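Local coordinates for protein ATP phosphoribosyltransferase regulatory subunit (Lactococcus lactis, PDB 1Z7M) that acts as the regulatory subunit of ATP phosphoribosyltransferase, is required for the first step of histidine biosynthesis and may allow feedback regulation by histidine, at residues E27-T32 with S137-Q142; S115-Y120 with F148-D153; E201-K206 with G277-M282; I233-S238 with P271-L276; S294-Q299 with L331-R336. All blocks are in the same frame, centred on the assembly; numbering follows the deposited sequence.

Contact 1. Residues E27-T32 with S137-Q142; sequences ESAEMT and STENYQ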
# COMPACT_ATOMS: atom_id res chain seq x y z
N GLU B 27 15.11 6.39 7.19
CA GLU B 27 15.41 5.45 6.11
C GLU B 27 16.06 6.14 4.93
O GLU B 27 16.43 5.49 3.95
CB GLU B 27 14.16 4.69 5.65
CG GLU B 27 12.89 5.48 5.70
CD GLU B 27 12.18 5.37 7.04
OE1 GLU B 27 11.67 4.27 7.37
OE2 GLU B 27 12.15 6.38 7.77
N SER B 28 16.18 7.45 5.01
CA SER B 28 16.80 8.21 3.94
C SER B 28 18.26 8.46 4.29
O SER B 28 18.59 8.85 5.40
CB SER B 28 16.09 9.54 3.76
OG SER B 28 16.22 10.32 4.92
N ALA B 29 19.13 8.21 3.32
CA ALA B 29 20.55 8.48 3.54
C ALA B 29 20.90 9.86 3.02
O ALA B 29 20.32 10.29 2.01
CB ALA B 29 21.42 7.45 2.85
N GLU B 30 21.81 10.59 3.68
CA GLU B 30 22.19 11.93 3.23
C GLU B 30 23.73 11.96 2.84
O GLU B 30 24.57 12.04 3.74
CB GLU B 30 21.86 12.97 4.31
CG GLU B 30 20.97 14.10 3.83
CD GLU B 30 20.67 15.11 4.92
OE1 GLU B 30 21.15 14.92 6.05
OE2 GLU B 30 19.94 16.09 4.64
N MET B 31 24.08 11.87 1.52
CA MET B 31 25.48 11.90 1.02
C MET B 31 26.00 13.34 0.96
O MET B 31 25.27 14.24 0.54
CB MET B 31 25.60 11.36 -0.41
CG MET B 31 25.41 9.85 -0.56
SD MET B 31 26.36 9.15 -1.94
CE MET B 31 27.22 7.80 -1.13
N THR B 32 27.23 13.57 1.39
CA THR B 32 27.79 14.91 1.43
C THR B 32 28.17 15.30 0.01
O THR B 32 28.26 14.44 -0.86
CB THR B 32 29.04 14.95 2.32
OG1 THR B 32 30.09 14.18 1.72
CG2 THR B 32 28.72 14.38 3.70
N SER B 137 22.89 1.92 6.72
CA SER B 137 22.28 2.57 5.58
C SER B 137 21.16 1.69 5.04
O SER B 137 21.30 0.47 5.00
CB SER B 137 23.32 2.81 4.48
OG SER B 137 24.44 3.50 4.99
N THR B 138 20.06 2.31 4.64
CA THR B 138 18.96 1.55 4.06
C THR B 138 19.09 1.74 2.53
O THR B 138 18.64 0.91 1.74
CB THR B 138 17.58 2.04 4.62
OG1 THR B 138 16.83 2.69 3.59
CG2 THR B 138 17.80 2.99 5.81
N GLU B 139 19.74 2.84 2.15
CA GLU B 139 20.01 3.16 0.75
C GLU B 139 21.45 2.71 0.47
O GLU B 139 22.42 3.27 1.00
CB GLU B 139 19.84 4.65 0.51
CG GLU B 139 18.82 5.00 -0.55
CD GLU B 139 18.31 6.43 -0.40
OE1 GLU B 139 17.66 6.71 0.63
OE2 GLU B 139 18.57 7.26 -1.30
N ASN B 140 21.58 1.69 -0.37
CA ASN B 140 22.86 1.08 -0.70
C ASN B 140 23.21 1.18 -2.15
O ASN B 140 22.56 0.56 -2.99
CB ASN B 140 22.82 -0.38 -0.32
CG ASN B 140 22.50 -0.59 1.12
OD1 ASN B 140 21.70 -1.45 1.47
ND2 ASN B 140 23.12 0.19 1.98
N TYR B 141 24.28 1.92 -2.43
CA TYR B 141 24.78 2.12 -3.78
C TYR B 141 25.78 1.03 -4.11
O TYR B 141 26.76 0.83 -3.40
CB TYR B 141 25.48 3.47 -3.89
CG TYR B 141 25.52 4.01 -5.29
CD1 TYR B 141 24.56 4.91 -5.73
CD2 TYR B 141 26.53 3.64 -6.18
CE1 TYR B 141 24.60 5.43 -7.02
CE2 TYR B 141 26.57 4.15 -7.49
CZ TYR B 141 25.61 5.05 -7.89
OH TYR B 141 25.62 5.56 -9.16
N GLN B 142 25.55 0.32 -5.20
CA GLN B 142 26.47 -0.71 -5.56
C GLN B 142 26.87 -0.52 -7.01
O GLN B 142 26.20 0.20 -7.75
CB GLN B 142 25.81 -2.07 -5.42
CG GLN B 142 25.00 -2.21 -4.18
CD GLN B 142 24.36 -3.58 -4.07
OE1 GLN B 142 23.79 -4.08 -5.03
NE2 GLN B 142 24.46 -4.18 -2.90

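Contact 2. Residues S115-Y120 with F148-D153; sequences STSARY and FGESAD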
# COMPACT_ATOMS: atom_id res chain seq x y z
N SER B 115 21.84 -17.66 -27.88
CA SER B 115 22.76 -18.19 -26.87
C SER B 115 24.20 -17.79 -27.11
O SER B 115 25.01 -18.55 -27.64
CB SER B 115 22.65 -19.71 -26.78
OG SER B 115 21.45 -20.07 -26.12
N THR B 116 24.51 -16.56 -26.71
CA THR B 116 25.83 -15.99 -26.85
C THR B 116 26.29 -15.40 -25.52
O THR B 116 25.53 -15.35 -24.55
CB THR B 116 25.85 -14.88 -27.92
OG1 THR B 116 27.11 -14.19 -27.87
CG2 THR B 116 24.71 -13.88 -27.67
N SER B 117 27.54 -14.96 -25.50
CA SER B 117 28.14 -14.36 -24.33
C SER B 117 27.44 -13.03 -24.05
O SER B 117 26.94 -12.38 -24.98
CB SER B 117 29.63 -14.12 -24.62
OG SER B 117 30.41 -14.05 -23.45
N ALA B 118 27.38 -12.64 -22.78
CA ALA B 118 26.76 -11.39 -22.36
C ALA B 118 27.49 -10.79 -21.16
O ALA B 118 27.68 -11.46 -20.14
CB ALA B 118 25.31 -11.63 -22.01
N ARG B 119 27.90 -9.53 -21.29
CA ARG B 119 28.58 -8.85 -20.19
C ARG B 119 27.74 -7.64 -19.78
O ARG B 119 27.51 -6.74 -20.57
CB ARG B 119 29.99 -8.39 -20.58
CG ARG B 119 31.03 -9.49 -20.68
CD ARG B 119 31.10 -10.05 -22.10
NE ARG B 119 31.86 -11.29 -22.20
CZ ARG B 119 33.16 -11.42 -21.93
NH1 ARG B 119 33.86 -10.37 -21.52
NH2 ARG B 119 33.74 -12.61 -22.06
N TYR B 120 27.28 -7.65 -18.54
CA TYR B 120 26.44 -6.59 -18.00
C TYR B 120 27.09 -5.82 -16.85
O TYR B 120 27.91 -6.35 -16.10
CB TYR B 120 25.14 -7.20 -17.50
CG TYR B 120 24.26 -7.76 -18.57
CD1 TYR B 120 23.32 -8.75 -18.29
CD2 TYR B 120 24.32 -7.26 -19.87
CE1 TYR B 120 22.45 -9.24 -19.28
CE2 TYR B 120 23.46 -7.74 -20.86
CZ TYR B 120 22.53 -8.72 -20.56
OH TYR B 120 21.70 -9.18 -21.56
N PHE B 148 27.53 -13.83 -18.35
CA PHE B 148 26.63 -14.93 -18.71
C PHE B 148 26.97 -15.57 -20.05
O PHE B 148 27.28 -14.86 -21.00
CB PHE B 148 25.18 -14.44 -18.81
CG PHE B 148 24.64 -13.85 -17.55
CD1 PHE B 148 23.94 -12.65 -17.58
CD2 PHE B 148 24.79 -14.50 -16.33
CE1 PHE B 148 23.39 -12.11 -16.43
CE2 PHE B 148 24.24 -13.97 -15.17
CZ PHE B 148 23.54 -12.77 -15.22
N GLY B 149 26.91 -16.89 -20.11
CA GLY B 149 27.18 -17.58 -21.36
C GLY B 149 28.59 -18.05 -21.63
O GLY B 149 28.81 -19.21 -21.99
N GLU B 150 29.56 -17.15 -21.48
CA GLU B 150 30.96 -17.46 -21.72
C GLU B 150 31.32 -18.80 -21.07
O GLU B 150 30.63 -19.26 -20.16
CB GLU B 150 31.84 -16.35 -21.15
CG GLU B 150 33.30 -16.40 -21.57
CD GLU B 150 33.49 -16.07 -23.05
OE1 GLU B 150 33.13 -14.93 -23.45
OE2 GLU B 150 34.00 -16.94 -23.80
N SER B 151 32.40 -19.40 -21.55
CA SER B 151 32.88 -20.69 -21.03
C SER B 151 33.32 -20.60 -19.57
O SER B 151 33.72 -19.54 -19.09
CB SER B 151 34.04 -21.20 -21.89
OG SER B 151 35.07 -20.22 -21.97
N ALA B 152 33.26 -21.73 -18.87
CA ALA B 152 33.62 -21.80 -17.46
C ALA B 152 34.97 -21.20 -17.05
O ALA B 152 35.02 -20.20 -16.33
CB ALA B 152 33.55 -23.26 -17.01
N ASP B 153 36.05 -21.83 -17.48
CA ASP B 153 37.41 -21.40 -17.15
C ASP B 153 37.69 -19.95 -17.50
O ASP B 153 38.24 -19.20 -16.70
CB ASP B 153 38.44 -22.29 -17.87
CG ASP B 153 38.22 -23.77 -17.59
OD1 ASP B 153 38.76 -24.28 -16.58
OD2 ASP B 153 37.48 -24.41 -18.37

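Contact 3. Residues E201-K206 with G277-M282; sequences ELLLKK and GMVPKM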
# COMPACT_ATOMS: atom_id res chain seq x y z
N GLU B 201 27.12 -22.65 10.92
CA GLU B 201 27.09 -21.66 11.97
C GLU B 201 28.47 -21.59 12.65
O GLU B 201 28.91 -20.51 13.05
CB GLU B 201 26.00 -22.01 12.99
CG GLU B 201 25.88 -20.98 14.11
CD GLU B 201 25.47 -19.58 13.61
OE1 GLU B 201 25.59 -18.61 14.40
OE2 GLU B 201 25.03 -19.47 12.44
N LEU B 202 29.14 -22.73 12.77
CA LEU B 202 30.44 -22.78 13.40
C LEU B 202 31.48 -22.01 12.61
O LEU B 202 32.31 -21.30 13.19
CB LEU B 202 30.90 -24.24 13.58
CG LEU B 202 30.24 -25.01 14.73
CD1 LEU B 202 30.77 -26.43 14.76
CD2 LEU B 202 30.54 -24.34 16.04
N LEU B 203 31.44 -22.13 11.29
CA LEU B 203 32.38 -21.43 10.42
C LEU B 203 32.10 -19.94 10.32
O LEU B 203 33.02 -19.12 10.19
CB LEU B 203 32.33 -22.04 9.03
CG LEU B 203 33.08 -23.35 8.81
CD1 LEU B 203 32.62 -23.97 7.52
CD2 LEU B 203 34.58 -23.10 8.76
N LEU B 204 30.81 -19.59 10.36
CA LEU B 204 30.37 -18.22 10.28
C LEU B 204 30.84 -17.38 11.42
O LEU B 204 31.22 -16.22 11.24
CB LEU B 204 28.87 -18.16 10.29
CG LEU B 204 28.24 -18.38 8.93
CD1 LEU B 204 26.74 -18.51 9.10
CD2 LEU B 204 28.60 -17.22 8.04
N LYS B 205 30.77 -17.96 12.61
CA LYS B 205 31.16 -17.27 13.81
C LYS B 205 32.56 -17.68 14.22
O LYS B 205 33.07 -17.21 15.23
CB LYS B 205 30.17 -17.63 14.91
CG LYS B 205 28.72 -17.57 14.46
CD LYS B 205 28.23 -16.13 14.30
CE LYS B 205 28.48 -15.32 15.55
NZ LYS B 205 27.97 -15.98 16.80
N LYS B 206 33.19 -18.53 13.41
CA LYS B 206 34.52 -18.99 13.75
C LYS B 206 34.47 -19.36 15.20
O LYS B 206 35.31 -18.98 16.03
CB LYS B 206 35.58 -17.95 13.44
CG LYS B 206 35.76 -17.71 11.95
CD LYS B 206 37.07 -17.00 11.66
CE LYS B 206 37.23 -16.76 10.17
NZ LYS B 206 36.98 -18.00 9.39
N GLY B 277 37.72 -21.69 4.85
CA GLY B 277 36.70 -21.63 5.88
C GLY B 277 35.59 -20.68 5.51
O GLY B 277 34.76 -20.32 6.34
N MET B 278 35.57 -20.27 4.25
CA MET B 278 34.57 -19.35 3.74
C MET B 278 33.23 -20.05 3.57
O MET B 278 33.17 -21.10 2.94
CB MET B 278 35.04 -18.80 2.40
CG MET B 278 34.11 -17.82 1.76
SD MET B 278 34.75 -17.20 0.20
CE MET B 278 35.89 -15.94 0.81
N VAL B 279 32.17 -19.48 4.12
CA VAL B 279 30.82 -20.05 4.00
C VAL B 279 30.09 -19.37 2.84
O VAL B 279 29.91 -18.15 2.84
CB VAL B 279 29.98 -19.83 5.28
CG1 VAL B 279 28.63 -20.39 5.08
CG2 VAL B 279 30.64 -20.46 6.47
N PRO B 280 29.65 -20.14 1.84
CA PRO B 280 28.94 -19.60 0.67
C PRO B 280 27.83 -18.65 1.08
O PRO B 280 26.96 -19.03 1.87
CB PRO B 280 28.37 -20.85 -0.00
CG PRO B 280 29.21 -21.94 0.49
CD PRO B 280 29.53 -21.60 1.91
N LYS B 281 27.82 -17.44 0.53
CA LYS B 281 26.80 -16.48 0.91
C LYS B 281 25.41 -17.05 0.66
O LYS B 281 24.68 -17.36 1.60
CB LYS B 281 26.98 -15.15 0.14
CG LYS B 281 26.11 -13.99 0.66
CD LYS B 281 26.62 -12.63 0.20
CE LYS B 281 25.61 -11.51 0.49
NZ LYS B 281 25.22 -11.38 1.93
N MET B 282 25.05 -17.19 -0.60
CA MET B 282 23.74 -17.72 -0.93
C MET B 282 23.86 -19.22 -1.12
O MET B 282 24.95 -19.73 -1.33
CB MET B 282 23.16 -17.00 -2.15
CG MET B 282 22.43 -15.71 -1.82
SD MET B 282 21.04 -15.96 -0.71
CE MET B 282 21.89 -16.37 0.81

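Contact 4. Residues I233-S238 with P271-L276; sequences ITNELS and PIIIDL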
# COMPACT_ATOMS: atom_id res chain seq x y z
N ILE B 233 41.42 -20.66 11.05
CA ILE B 233 42.31 -19.55 11.38
C ILE B 233 43.58 -19.33 10.57
O ILE B 233 44.46 -18.62 11.04
CB ILE B 233 42.74 -19.60 12.86
CG1 ILE B 233 43.63 -20.82 13.09
CG2 ILE B 233 41.52 -19.65 13.78
CD1 ILE B 233 44.15 -20.93 14.51
N THR B 234 43.70 -19.94 9.39
CA THR B 234 44.90 -19.73 8.59
C THR B 234 44.74 -19.82 7.09
O THR B 234 43.93 -20.59 6.60
CB THR B 234 46.01 -20.73 8.93
OG1 THR B 234 47.19 -20.39 8.18
CG2 THR B 234 45.60 -22.14 8.55
N ASN B 235 45.53 -19.03 6.38
CA ASN B 235 45.49 -19.06 4.92
C ASN B 235 46.90 -19.28 4.36
O ASN B 235 47.16 -18.95 3.21
CB ASN B 235 44.95 -17.75 4.33
CG ASN B 235 43.94 -17.08 5.22
OD1 ASN B 235 44.28 -16.62 6.31
ND2 ASN B 235 42.70 -17.01 4.77
N GLU B 236 47.81 -19.83 5.18
CA GLU B 236 49.17 -20.08 4.71
C GLU B 236 49.12 -21.20 3.67
O GLU B 236 49.00 -22.37 4.03
CB GLU B 236 50.06 -20.50 5.88
CG GLU B 236 51.50 -20.83 5.48
CD GLU B 236 52.33 -21.32 6.66
OE1 GLU B 236 52.41 -20.58 7.67
OE2 GLU B 236 52.90 -22.44 6.58
N LEU B 237 49.22 -20.85 2.39
CA LEU B 237 49.11 -21.82 1.30
C LEU B 237 49.85 -23.13 1.51
O LEU B 237 49.34 -24.20 1.16
CB LEU B 237 49.52 -21.19 -0.03
CG LEU B 237 48.70 -21.64 -1.25
CD1 LEU B 237 49.14 -20.87 -2.50
CD2 LEU B 237 48.89 -23.11 -1.48
N SER B 238 51.06 -23.06 2.07
CA SER B 238 51.85 -24.27 2.31
C SER B 238 51.19 -25.19 3.35
O SER B 238 50.97 -26.38 3.11
CB SER B 238 53.26 -23.88 2.78
OG SER B 238 53.21 -22.90 3.81
N PRO B 271 48.47 -10.12 -4.24
CA PRO B 271 48.54 -11.37 -3.49
C PRO B 271 47.15 -11.85 -3.08
O PRO B 271 46.45 -11.18 -2.31
CB PRO B 271 49.42 -11.01 -2.29
CG PRO B 271 49.11 -9.56 -2.06
CD PRO B 271 49.07 -9.01 -3.48
N ILE B 272 46.75 -12.99 -3.61
CA ILE B 272 45.44 -13.55 -3.30
C ILE B 272 45.51 -14.37 -2.01
O ILE B 272 46.56 -14.90 -1.65
CB ILE B 272 44.94 -14.47 -4.44
CG1 ILE B 272 44.92 -13.69 -5.75
CG2 ILE B 272 43.57 -15.01 -4.12
CD1 ILE B 272 44.18 -12.38 -5.65
N ILE B 273 44.39 -14.46 -1.33
CA ILE B 273 44.33 -15.22 -0.10
C ILE B 273 43.28 -16.31 -0.21
O ILE B 273 42.16 -16.08 -0.65
CB ILE B 273 44.04 -14.29 1.06
CG1 ILE B 273 45.23 -13.36 1.25
CG2 ILE B 273 43.77 -15.07 2.30
CD1 ILE B 273 44.96 -12.20 2.17
N ILE B 274 43.66 -17.52 0.16
CA ILE B 274 42.74 -18.64 0.07
C ILE B 274 42.10 -18.90 1.43
O ILE B 274 42.79 -19.11 2.43
CB ILE B 274 43.45 -19.91 -0.45
CG1 ILE B 274 44.04 -19.63 -1.85
CG2 ILE B 274 42.47 -21.08 -0.50
CD1 ILE B 274 44.77 -20.79 -2.50
N ASP B 275 40.77 -18.87 1.46
CA ASP B 275 40.04 -19.12 2.69
C ASP B 275 39.20 -20.38 2.52
O ASP B 275 38.17 -20.37 1.85
CB ASP B 275 39.12 -17.96 3.05
CG ASP B 275 38.66 -18.01 4.50
OD1 ASP B 275 38.48 -19.13 5.03
OD2 ASP B 275 38.49 -16.93 5.11
N LEU B 276 39.65 -21.47 3.12
CA LEU B 276 38.92 -22.72 3.02
C LEU B 276 37.82 -22.76 4.07
O LEU B 276 37.08 -23.73 4.18
CB LEU B 276 39.88 -23.90 3.21
CG LEU B 276 40.94 -24.07 2.12
CD1 LEU B 276 41.91 -25.17 2.50
CD2 LEU B 276 40.25 -24.39 0.81

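Contact 5. Residues S294-Q299 with L331-R336; sequences SSAANQ and LKALER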
# COMPACT_ATOMS: atom_id res chain seq x y z
N SER B 294 38.79 -3.98 3.46
CA SER B 294 39.67 -2.83 3.62
C SER B 294 39.89 -2.68 5.10
O SER B 294 38.94 -2.79 5.88
CB SER B 294 39.02 -1.53 3.10
OG SER B 294 39.60 -0.39 3.73
N SER B 295 41.13 -2.43 5.50
CA SER B 295 41.41 -2.28 6.92
C SER B 295 40.59 -1.12 7.47
O SER B 295 40.49 -0.96 8.68
CB SER B 295 42.90 -2.00 7.14
OG SER B 295 43.36 -0.95 6.31
N ALA B 296 40.00 -0.33 6.58
CA ALA B 296 39.22 0.83 6.98
C ALA B 296 37.70 0.63 7.08
O ALA B 296 36.95 1.60 7.20
CB ALA B 296 39.52 1.99 6.04
N ALA B 297 37.23 -0.61 7.02
CA ALA B 297 35.81 -0.88 7.13
C ALA B 297 35.61 -2.30 7.64
O ALA B 297 36.46 -3.17 7.45
CB ALA B 297 35.13 -0.71 5.79
N ASN B 298 34.47 -2.53 8.27
CA ASN B 298 34.16 -3.83 8.86
C ASN B 298 33.40 -4.72 7.90
O ASN B 298 33.24 -5.93 8.12
CB ASN B 298 33.35 -3.60 10.13
CG ASN B 298 33.77 -2.34 10.86
OD1 ASN B 298 34.85 -2.28 11.45
ND2 ASN B 298 32.93 -1.32 10.81
N GLN B 299 32.92 -4.12 6.83
CA GLN B 299 32.17 -4.86 5.86
C GLN B 299 33.01 -5.08 4.62
O GLN B 299 34.02 -4.39 4.41
CB GLN B 299 30.91 -4.08 5.52
CG GLN B 299 29.88 -4.14 6.61
CD GLN B 299 28.87 -5.24 6.32
N LEU B 331 33.27 4.24 0.41
CA LEU B 331 33.40 5.66 0.72
C LEU B 331 33.62 5.86 2.21
O LEU B 331 34.38 6.73 2.64
CB LEU B 331 32.14 6.41 0.28
CG LEU B 331 31.76 6.36 -1.21
CD1 LEU B 331 30.47 7.10 -1.40
CD2 LEU B 331 32.86 6.96 -2.07
N LYS B 332 32.96 5.04 3.01
CA LYS B 332 33.11 5.13 4.45
C LYS B 332 34.55 4.78 4.83
O LYS B 332 35.09 5.32 5.79
CB LYS B 332 32.15 4.16 5.12
CG LYS B 332 32.15 4.20 6.64
CD LYS B 332 31.08 3.25 7.19
CE LYS B 332 29.69 3.66 6.65
NZ LYS B 332 28.81 2.49 6.37
N ALA B 333 35.16 3.88 4.06
CA ALA B 333 36.53 3.45 4.30
C ALA B 333 37.53 4.48 3.79
O ALA B 333 38.58 4.67 4.39
CB ALA B 333 36.79 2.10 3.63
N LEU B 334 37.19 5.14 2.69
CA LEU B 334 38.07 6.15 2.14
C LEU B 334 38.16 7.32 3.10
O LEU B 334 39.15 8.03 3.14
CB LEU B 334 37.55 6.65 0.79
CG LEU B 334 37.69 5.69 -0.38
CD1 LEU B 334 36.79 6.15 -1.49
CD2 LEU B 334 39.12 5.62 -0.85
N GLU B 335 37.11 7.53 3.88
CA GLU B 335 37.13 8.62 4.83
C GLU B 335 37.96 8.28 6.05
O GLU B 335 38.85 9.03 6.43
CB GLU B 335 35.72 9.00 5.24
CG GLU B 335 35.05 9.88 4.22
CD GLU B 335 33.65 10.23 4.62
OE1 GLU B 335 33.45 10.62 5.80
OE2 GLU B 335 32.74 10.13 3.76
N ARG B 336 37.66 7.14 6.68
CA ARG B 336 38.42 6.73 7.85
C ARG B 336 39.90 6.73 7.47
O ARG B 336 40.74 7.28 8.20
CB ARG B 336 38.00 5.33 8.31
CG ARG B 336 36.60 5.26 8.89
CD ARG B 336 36.34 3.90 9.53
NE ARG B 336 37.27 3.64 10.64
CZ ARG B 336 37.40 2.47 11.26
NH1 ARG B 336 36.67 1.42 10.89
NH2 ARG B 336 38.26 2.35 12.26

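Contact 1. Residues E27-T32 with S137-Q142
Thr138 donates its hydroxyl proton to the backbone carbonyl of Glu27, with OG1 2.9 Å from Glu27 O. The donor comes in the plane of that carbonyl and on a lone pair, at a C=O...O angle of 131°. The methyl branch of the same threonine lies against this peptide too, CG2 being 3.4 Å from Glu27 CA. The next residue, Glu139, reaches across with its chain extended beyond CG, and its OE1 receives Ala29 N in a long, weak but straight bond (3.4 Å, 167°). That bond is the lesser duty of the carboxylate: OE2 forms a salt bridge with Lys125 and also bonds Ser62 OG of the second subunit, and the lysine would be expected to favour the charged form. Nearer the backbones, Ala29 CB lies 4.0 Å from Glu139 CB. Ser28 turns away, its OG bonded to Pro25 O. The second subunit closes in as well, with its Phe63 packing on both Thr138 and Glu139. Segment 27-32 thus runs past the start of strand 139-148, which pairs with strand 118-127, before Met31 meets Leu331 of helix 327-338 and Thr32 caps helix 33-52.

Contact 2. Residues S115-Y120 with F148-D153
Phe148 turns the edge of its ring toward Tyr120, CE1 lying 3.8 Å from Tyr120 CD1, and the two side chains run at about a right angle. Ala118 CB sits over one face of the tyrosine ring, offset toward the rim, while Phe148 also meets the ring of Tyr109 on helix 102-111. The third flat group, the Arg119 guanidinium, takes its partners at its edge. There NH2 forms a salt bridge with Glu150 OE1 at 2.8 Å, the guanidinium and carboxylate planes standing 85° apart, and NE gives a weak bond to Ser117 OG. Ser117 OG in turn donates to Glu150 OE1 (2.9 Å), so this oxygen is gripped by two donors from opposite faces of the carboxylate. Glu150 gets there with CG anti to its backbone N and a bend at chi2 (70°). A second acid, Glu158, pairs with Arg119 NH1. In the backbone, Ala118 and Phe148 form an antiparallel hydrogen-bonded pair, with Ala118 N 2.8 Å from Phe148 O and Phe148 N 3.0 Å from Ala118 O. The pair joins the start of strand 118-127 to the finish of strand 139-148, the open end of a hairpin consistent with motif 2 of the class II aminoacyl-tRNA synthetase fold.

Contact 3. Residues E201-K206 with G277-M282
Val279 has CG1 anti to its backbone N (chi1 178°), which leaves CG2 beside that N and aimed at Leu203 and Leu204 on the last turn of helix 196-204. Leu204 sets its CG anti to the carbonyl carbon (chi1 -83°), bringing CG to 4.0 Å from Val279 CG2; the side chain passes the valine at about a right angle, with CD2 4.0 Å from Val279 CB. Leu203 meets the same methyl with its CB, 3.5 Å from Val279 CG2. A similar chi1 of -79° carries the far end of Leu203 to Gly277, two residues before the valine: CD2 lies 3.7 Å from Gly277 O and 3.9 Å from Gly277 CA. Phe185 and Phe232 cover Leu203 from elsewhere in the chain. Just beyond, Lys206 takes positive phi as the C-prime residue of the Schellman motif that ends the helix. Its NZ bonds weakly to Phe232 O; the lysine makes a cation-pi contact with an aromatic side chain of another protein's chain, and its side chain is about 5 Å from a bound phosphate. No hydrogen bond joins the two segments; helix end and loop are held by van der Waals packing, with Lys206 bringing a charge close by.

Contact 4. Residues I233-S238 with P271-L276
Asn235 bends its amide against the backbone of Ile273 and Ile274. With chi1 at -31°, well short of a staggered value, its CG is still roughly anti to the carbonyl carbon and ND2 comes down on the carbonyl of Ile274. The bond from ND2 to Ile274 O is 3.1 Å long, but the donor stands above the carbonyl plane, 53° out of it, and the N-H...O angle is only 146°. The same nitrogen lies 3.3 Å from Ile273 CG2. This is the branch that Ile273 sets anti to its own backbone N, and it also meets Asn235 CB at 3.6 Å, so the asparagine passes obliquely over this methyl. Ile274, extended at chi2, carries CD1 to 4.2 Å from Leu237 CG. Leu237 in turn packs on Phe256, and Ile274 on Leu259, both of helix 250-267. On the asparagine's own side, Thr234 OG1 accepts from Glu236 N in an ST turn (3.1 Å), which shapes the backbone just ahead of helix 237-246. Asp275 offers Asn235 ND2 its CB at 4.1 Å, and its side chain lies about 4 Å from a bound phosphate. A single, rather tilted hydrogen bond therefore crosses here, backed by aliphatic packing, while OD1 of the asparagine bonds weakly to a basic side chain of another protein's chain and OD1 of Asp275 is used by Gly277 N.

Contact 5. Residues S294-Q299 with L331-R336
A type I beta turn from Ser294 to Ala297 lays Ala296 and Ala297 against Ala333 of helix 327-338. The turn begins where strand 288-294 ends, in the connection to its antiparallel neighbour 302-306, and is closed by Ala297 N bonding to Ser294 O at 3.0 Å. Three small side chains let turn and helix come close: Ala333 CB is 3.6 Å from Ala296 CB and 3.9 Å from Ala297 CB. Ser294 joins them with its OG anti to the backbone N, 3.8 Å from Ala333 CB. The backbones draw near as well, since Ala333 CA makes a C-H...O contact with Ala296 O (3.5 Å, 142° at the hydrogen). No conventional hydrogen bond spans the two segments. One helical turn further along, Arg336 runs its aliphatic chain alongside the same carbonyl, bringing CD to 3.3 Å from Ala296 O. Leu172 covers Ala333 from another loop, while the turn itself faces another protein's chain, a polar side chain of which bonds to Ala297 O. A polar side chain of that protein also bonds weakly to Asn298 OD1. A bend at chi3 (62°) then swings the arginine head back toward the turn, where the Asn298 amide and the guanidinium planes are 40° apart and Asn298 OD1 lies at the guanidinium edge, near its plane, 4.2 Å from Arg336 NH1.

In the fold
From the N terminus, contact 1 joins the loop before helix 33-52 to the start of strand 139-148, closing a long loop. Contact 2 opens inside that loop and closes beyond it, so the two cross; they lie at opposite ends of strand 139-148, centres about 32 Å apart. The chain then enters its helical part, where contact 3 closes a wide loop and contact 4 nests within it: contact 4 ties the start of helix 237-246 to edge strand 272-274, and contact 3 ties the end of helix 196-204 to the loop that follows that strand. Contact 5 follows in series, joining a strand connection to the C-terminal helix, which returns to contact 1 where Met31 packs on Leu331.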